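Local coordinates for extracellular solute-binding protein, family 1 (Bifidobacterium longum subsp. infantis ATCC 15697, PDB 3OMB) that probably binds a solute, perhaps a sugar, outside the cell and hands it to an ABC-type importer, and carries a bound magnesium ion, at residues Asp144-Ile149 against Asn470-Asp475; Ser407-Thr410 against Tyr415-Leu418; Ser453-Asp456 against Asp460-Pro463. All coordinates share one frame; numbering follows the deposited sequence.

Interaction 1 (Asp144-Ile149 against Asn470-Asp475)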
# COMPACT_ATOMS: atom_id res chain seq x y z
N ASP A 144 10.11 -10.24 15.18
CA ASP A 144 11.33 -10.43 14.42
C ASP A 144 11.88 -11.84 14.61
O ASP A 144 11.29 -12.68 15.32
CB ASP A 144 12.37 -9.35 14.72
CG ASP A 144 12.83 -9.35 16.17
OD1 ASP A 144 12.83 -10.43 16.82
OD2 ASP A 144 13.22 -8.28 16.67
N SER A 145 13.00 -12.10 13.96
CA SER A 145 13.59 -13.42 13.97
C SER A 145 14.19 -13.76 15.34
O SER A 145 14.53 -14.91 15.58
CB SER A 145 14.67 -13.52 12.89
OG SER A 145 15.72 -12.59 13.16
N LYS A 146 14.34 -12.77 16.21
CA LYS A 146 14.84 -13.01 17.56
C LYS A 146 13.66 -13.23 18.50
O LYS A 146 13.85 -13.37 19.70
CB LYS A 146 15.70 -11.85 18.06
CG LYS A 146 16.75 -11.33 17.09
CD LYS A 146 18.05 -12.01 17.33
CE LYS A 146 19.16 -11.45 16.46
NZ LYS A 146 20.41 -12.20 16.84
N GLY A 147 12.45 -13.25 17.93
CA GLY A 147 11.20 -13.38 18.70
C GLY A 147 10.78 -12.14 19.48
O GLY A 147 9.87 -12.19 20.32
N ARG A 148 11.43 -11.00 19.22
CA ARG A 148 11.02 -9.78 19.94
C ARG A 148 9.88 -9.05 19.22
O ARG A 148 9.70 -9.18 18.01
CB ARG A 148 12.21 -8.85 20.18
CG ARG A 148 13.35 -9.51 20.93
CD ARG A 148 14.40 -8.49 21.29
NE ARG A 148 15.49 -9.06 22.07
CZ ARG A 148 16.65 -9.46 21.57
NH1 ARG A 148 16.90 -9.37 20.26
NH2 ARG A 148 17.57 -9.95 22.37
N ILE A 149 9.11 -8.27 19.98
CA ILE A 149 8.03 -7.49 19.38
C ILE A 149 8.24 -6.04 19.76
O ILE A 149 7.97 -5.63 20.89
CB ILE A 149 6.65 -7.95 19.86
CG1 ILE A 149 6.40 -9.40 19.49
CG2 ILE A 149 5.54 -7.03 19.28
CD1 ILE A 149 5.07 -9.97 20.11
N ASN A 470 12.01 -5.62 9.47
CA ASN A 470 12.14 -6.89 10.20
C ASN A 470 13.50 -7.62 10.05
O ASN A 470 13.59 -8.84 10.21
CB ASN A 470 11.02 -7.84 9.76
CG ASN A 470 10.18 -8.35 10.95
OD1 ASN A 470 10.49 -8.06 12.11
ND2 ASN A 470 9.13 -9.11 10.65
N MSE A 471 14.54 -6.86 9.72
CA MSE A 471 15.90 -7.36 9.50
C MSE A 471 16.85 -6.79 10.55
O MSE A 471 16.50 -5.82 11.20
CB MSE A 471 16.43 -6.81 8.18
CG MSE A 471 15.82 -7.37 6.99
SE MSE A 471 16.62 -6.58 5.42
CE MSE A 471 15.48 -7.60 4.25
N ASP A 472 18.05 -7.35 10.66
CA ASP A 472 19.18 -6.70 11.35
C ASP A 472 19.41 -5.29 10.76
O ASP A 472 19.28 -5.10 9.55
CB ASP A 472 20.49 -7.49 11.13
CG ASP A 472 20.48 -8.90 11.74
OD1 ASP A 472 19.66 -9.19 12.66
OD2 ASP A 472 21.34 -9.72 11.33
N PRO A 473 19.79 -4.30 11.60
CA PRO A 473 20.16 -2.99 11.06
C PRO A 473 21.33 -3.02 10.07
O PRO A 473 21.36 -2.21 9.14
CB PRO A 473 20.55 -2.17 12.30
CG PRO A 473 20.37 -3.05 13.47
CD PRO A 473 19.60 -4.26 13.07
N SER A 474 22.27 -3.94 10.24
CA SER A 474 23.39 -4.00 9.30
C SER A 474 22.92 -4.47 7.92
O SER A 474 23.49 -4.07 6.91
CB SER A 474 24.51 -4.88 9.82
OG SER A 474 24.01 -6.19 10.05
N ASP A 475 21.91 -5.34 7.88
CA ASP A 475 21.39 -5.80 6.60
C ASP A 475 20.54 -4.73 5.92
O ASP A 475 20.67 -4.51 4.72
CB ASP A 475 20.64 -7.13 6.74
CG ASP A 475 21.58 -8.34 6.67
OD1 ASP A 475 22.78 -8.16 6.36
OD2 ASP A 475 21.10 -9.48 6.90
O HOH W 1 14.96 -9.97 12.66

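Interaction 2 (Ser407-Thr410 against Tyr415-Leu418)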
# COMPACT_ATOMS: atom_id res chain seq x y z
N SER A 407 -18.02 12.26 3.80
CA SER A 407 -17.49 13.07 2.69
C SER A 407 -17.44 14.56 3.04
O SER A 407 -16.48 15.26 2.72
CB SER A 407 -18.33 12.88 1.43
OG SER A 407 -18.08 11.64 0.79
N GLN A 408 -18.49 15.04 3.71
CA GLN A 408 -18.54 16.42 4.14
C GLN A 408 -17.41 16.71 5.12
O GLN A 408 -16.69 17.71 4.97
CB GLN A 408 -19.88 16.73 4.81
CG GLN A 408 -20.13 18.24 4.87
CD GLN A 408 -20.52 18.73 6.26
OE1 GLN A 408 -19.86 18.41 7.26
NE2 GLN A 408 -21.58 19.53 6.32
N LEU A 409 -17.25 15.85 6.13
CA LEU A 409 -16.19 16.00 7.12
C LEU A 409 -14.80 16.02 6.48
O LEU A 409 -14.00 16.89 6.79
CB LEU A 409 -16.30 14.93 8.21
CG LEU A 409 -17.48 15.10 9.18
CD1 LEU A 409 -17.67 13.85 10.06
CD2 LEU A 409 -17.37 16.37 10.05
N THR A 410 -14.55 15.05 5.59
CA THR A 410 -13.31 14.95 4.78
C THR A 410 -13.03 16.18 3.95
O THR A 410 -11.91 16.68 3.96
CB THR A 410 -13.38 13.76 3.80
OG1 THR A 410 -13.59 12.54 4.53
CG2 THR A 410 -12.09 13.64 2.98
N TYR A 415 -11.89 14.94 9.04
CA TYR A 415 -12.11 13.51 9.10
C TYR A 415 -12.07 13.09 10.58
O TYR A 415 -11.16 13.49 11.30
CB TYR A 415 -11.08 12.75 8.26
CG TYR A 415 -11.48 11.31 8.11
CD1 TYR A 415 -12.34 10.91 7.06
CD2 TYR A 415 -11.05 10.33 9.03
CE1 TYR A 415 -12.74 9.58 6.93
CE2 TYR A 415 -11.45 9.02 8.91
CZ TYR A 415 -12.29 8.64 7.87
OH TYR A 415 -12.69 7.33 7.75
N PRO A 416 -13.09 12.34 11.05
CA PRO A 416 -13.27 12.19 12.51
C PRO A 416 -12.41 11.09 13.15
O PRO A 416 -12.57 10.79 14.35
CB PRO A 416 -14.77 11.88 12.65
CG PRO A 416 -15.12 11.19 11.39
CD PRO A 416 -14.21 11.74 10.30
N GLY A 417 -11.52 10.49 12.38
CA GLY A 417 -10.63 9.46 12.91
C GLY A 417 -9.27 9.44 12.25
O GLY A 417 -8.87 10.41 11.60
N LEU A 418 -8.56 8.33 12.42
CA LEU A 418 -7.24 8.13 11.83
C LEU A 418 -7.26 7.41 10.49
O LEU A 418 -6.24 7.34 9.79
CB LEU A 418 -6.36 7.36 12.81
CG LEU A 418 -6.02 8.12 14.09
CD1 LEU A 418 -5.22 7.23 15.02
CD2 LEU A 418 -5.25 9.42 13.80

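Interaction 3 (Ser453-Asp456 against Asp460-Pro463)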
# COMPACT_ATOMS: atom_id res chain seq x y z
N SER A 453 -5.24 -16.74 -7.83
CA SER A 453 -5.12 -18.16 -7.49
C SER A 453 -4.01 -18.89 -8.27
O SER A 453 -3.72 -20.06 -7.99
CB SER A 453 -6.46 -18.87 -7.72
OG SER A 453 -6.66 -19.14 -9.10
N HIS A 454 -3.40 -18.22 -9.24
CA HIS A 454 -2.39 -18.85 -10.08
C HIS A 454 -0.97 -18.82 -9.52
O HIS A 454 -0.03 -19.21 -10.20
CB HIS A 454 -2.39 -18.22 -11.49
CG HIS A 454 -3.65 -18.46 -12.27
ND1 HIS A 454 -3.96 -17.75 -13.41
CD2 HIS A 454 -4.69 -19.31 -12.06
CE1 HIS A 454 -5.13 -18.16 -13.88
NE2 HIS A 454 -5.59 -19.11 -13.08
N PHE A 455 -0.80 -18.31 -8.30
CA PHE A 455 0.52 -18.32 -7.68
C PHE A 455 0.44 -18.81 -6.23
O PHE A 455 -0.62 -18.72 -5.60
CB PHE A 455 1.20 -16.94 -7.79
CG PHE A 455 0.60 -15.87 -6.91
CD1 PHE A 455 1.05 -15.68 -5.62
CD2 PHE A 455 -0.38 -15.01 -7.41
CE1 PHE A 455 0.49 -14.68 -4.79
CE2 PHE A 455 -0.95 -14.00 -6.61
CZ PHE A 455 -0.52 -13.84 -5.30
N ASP A 456 1.53 -19.37 -5.72
CA ASP A 456 1.65 -19.78 -4.32
C ASP A 456 1.99 -18.54 -3.50
O ASP A 456 2.99 -17.89 -3.77
CB ASP A 456 2.75 -20.85 -4.18
CG ASP A 456 2.80 -21.48 -2.79
OD1 ASP A 456 2.95 -20.74 -1.78
OD2 ASP A 456 2.72 -22.73 -2.70
N ASP A 460 5.84 -18.08 -4.38
CA ASP A 460 5.83 -17.20 -5.56
C ASP A 460 5.58 -15.73 -5.23
O ASP A 460 5.27 -14.91 -6.11
CB ASP A 460 4.78 -17.68 -6.56
CG ASP A 460 4.96 -19.13 -6.96
OD1 ASP A 460 6.12 -19.60 -7.12
OD2 ASP A 460 3.93 -19.82 -7.14
N TYR A 461 5.71 -15.40 -3.95
CA TYR A 461 5.45 -14.05 -3.47
C TYR A 461 6.25 -13.92 -2.19
O TYR A 461 6.16 -14.78 -1.32
CB TYR A 461 3.97 -13.86 -3.15
CG TYR A 461 3.62 -12.44 -2.71
CD1 TYR A 461 3.43 -12.12 -1.35
CD2 TYR A 461 3.48 -11.42 -3.64
CE1 TYR A 461 3.10 -10.84 -0.94
CE2 TYR A 461 3.16 -10.12 -3.23
CZ TYR A 461 2.97 -9.84 -1.89
OH TYR A 461 2.65 -8.55 -1.51
N ILE A 462 7.05 -12.87 -2.08
CA ILE A 462 7.78 -12.63 -0.84
C ILE A 462 6.82 -11.99 0.17
O ILE A 462 6.39 -10.86 -0.04
CB ILE A 462 8.97 -11.69 -1.08
CG1 ILE A 462 9.95 -12.32 -2.08
CG2 ILE A 462 9.67 -11.33 0.25
CD1 ILE A 462 10.93 -11.29 -2.73
N PRO A 463 6.48 -12.72 1.25
CA PRO A 463 5.38 -12.19 2.08
C PRO A 463 5.68 -10.86 2.77
O PRO A 463 6.84 -10.47 2.94
CB PRO A 463 5.12 -13.33 3.09
CG PRO A 463 5.61 -14.58 2.39
CD PRO A 463 6.86 -14.09 1.68

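Interaction 1 (Asp144-Ile149 against Asn470-Asp475)
Asp144 meets Asn470 where a turn comes up against the lead-in to a helix. Its CB lies 3.5 Å from Asn470 OD1, and its CA is about as close to the same oxygen. From CB the side chain of Asp144 leads back over its own turn. CG stands between the backbone N and the carbonyl carbon (chi1 62°), which turns OD1 toward the N-H groups of Lys146 and Arg148. OD1 accepts from both, one from each face of the carboxylate plane. Lys146 N is 2.9 Å from Asp144 OD1 and makes an Asx turn. Arg148 N reaches Asp144 OD1 at 2.8 Å with the straighter bond, 149°. OD2, the other tip, is bonded to Tyr109 OH. The carboxylate thus has partners at both oxygens. The type I turn from Asp144 to Gly147 also has its own backbone bond, Gly147 N to Asp144 O.

A water joins the two segments. It lies 2.8 Å from Ser145 OG and donates to Asn470 O at 3.0 Å. Asn470 ND2 bonds to Tyr465 O. Lys146 NZ stays 5.2 Å from Asp472 OD1, so any attraction there is probably long-range.

The contact joins the loop between helix 136-142 and strand 152-155 to the residues just before helix 473-486. Tyr533 of helix 519-534 touches Asp144 and bonds Asn470 O, while helix 106-110 supplies Tyr109.

Interaction 2 (Ser407-Thr410 against Tyr415-Leu418)
Leu409 and Pro416 form the apolar part of this contact. Leu409 CD1 lies 3.9 Å from Pro416 CG and 4.1 Å from Pro416 CD. The two side chains cross at about a right angle, and the CD1 branch of the leucine does the touching. Leu409 points toward the loop from the helix. The proline also serves its neighbour. Its CD sits 3.5 Å above one face of the Tyr415 ring, offset toward the rim. Pro416 therefore packs against the leucine and against the ring that precedes it in the chain.

A second contact, not a hydrogen bond, is made at a ring edge. Thr410 OG1 lies in the plane of the Tyr415 ring, 3.3 Å from CD1 of that tyrosine. CE1 of Tyr415 is farther from the same oxygen, at 3.9 Å. The two side chains run side by side and point the same way. Tyr415 CG is anti to the backbone N (chi1 -168°), and this carries the ring alongside the threonine. Each hydroxyl has a partner outside the two segments. Thr410 OG1 is bonded to Leu406 O, one turn back in the helix, and Tyr415 OH to Phe383 O.

The backbones also come close. Leu409 O is 3.6 Å from Tyr415 N, as the chain folds back on the helix it has just left.

The arrangement is local packing of a helix end against its following loop, away from the magnesium site. Helix 403-411 gives one side, and Leu406 from it also touches Tyr415 and Pro416. Tyr415 reaches Leu384 of helix 376-384, and Leu418 continues to Val46 and Lys48 of strand 41-48.

Interaction 3 (Ser453-Asp456 against Asp460-Pro463)
A tight bend in the long loop between helix 436-452 and helix 473-486 brings Asp456 back to Asp460. Two hydrogen bonds close it. Asp460 N gives its hydrogen to Asp456 O, 2.9 Å away. In return Asp460 OD2 accepts from Asp456 N at 2.8 Å, and this bond is nearly straight (169°). The donor comes on the anti side of the carboxylate, tilted 25° out of its plane. One residue thus holds both the N-H and the C=O of Asp456, through its side chain and its backbone. Asp460 CG stands beside the backbone N (chi1 -55°), which swings OD2 back across the bend.

The other oxygen, Asp460 OD1, accepts from Asn252 N, so the carboxylate links the bend to a second part of the chain. With an alanine here, Asp456 N and Asn252 N are likely to lose their acceptor, leaving the backbone bond from Asp460 N to Asp456 O to close the bend. Asp456 OD1 accepts from the N-H groups of Val458 and Lys459; the first bond, two residues on, is that of an Asx turn.

Apolar contact flanks the bonds. Phe455 CE1 is 3.9 Å from Tyr461 CB, and the two side chains lie alongside, pointing the same way. Phe455 CB also meets Asp460 CB, at 3.9 Å.

Around the bend, Phe455 and Tyr461 both touch Val236 in another loop. Asp460 packs on Lys251 of strand 248-251. Farther along, Ile462 and Pro463 lead the chain to Tyr530 of helix 519-534.

In the fold
Interactions 2 and 3 follow one another along the chain, and both are nested inside the long loop closed by interaction 1. Each of them joins parts of the chain only a few residues apart, while interaction 1 spans about 320 residues. Interactions 2 and 3 lie on opposite sides of the chain's centre, with centres 36 Å apart. Interaction 1 is nearer to interaction 3, about 8 Å between nearest atoms. The loop of interaction 3 leads into helix 473-486 of interaction 1, and both regions contact helix 519-534. Interaction 2 instead borders strand 41-48. The three contacts thus lie in separate regions of the chain, all away from its magnesium site.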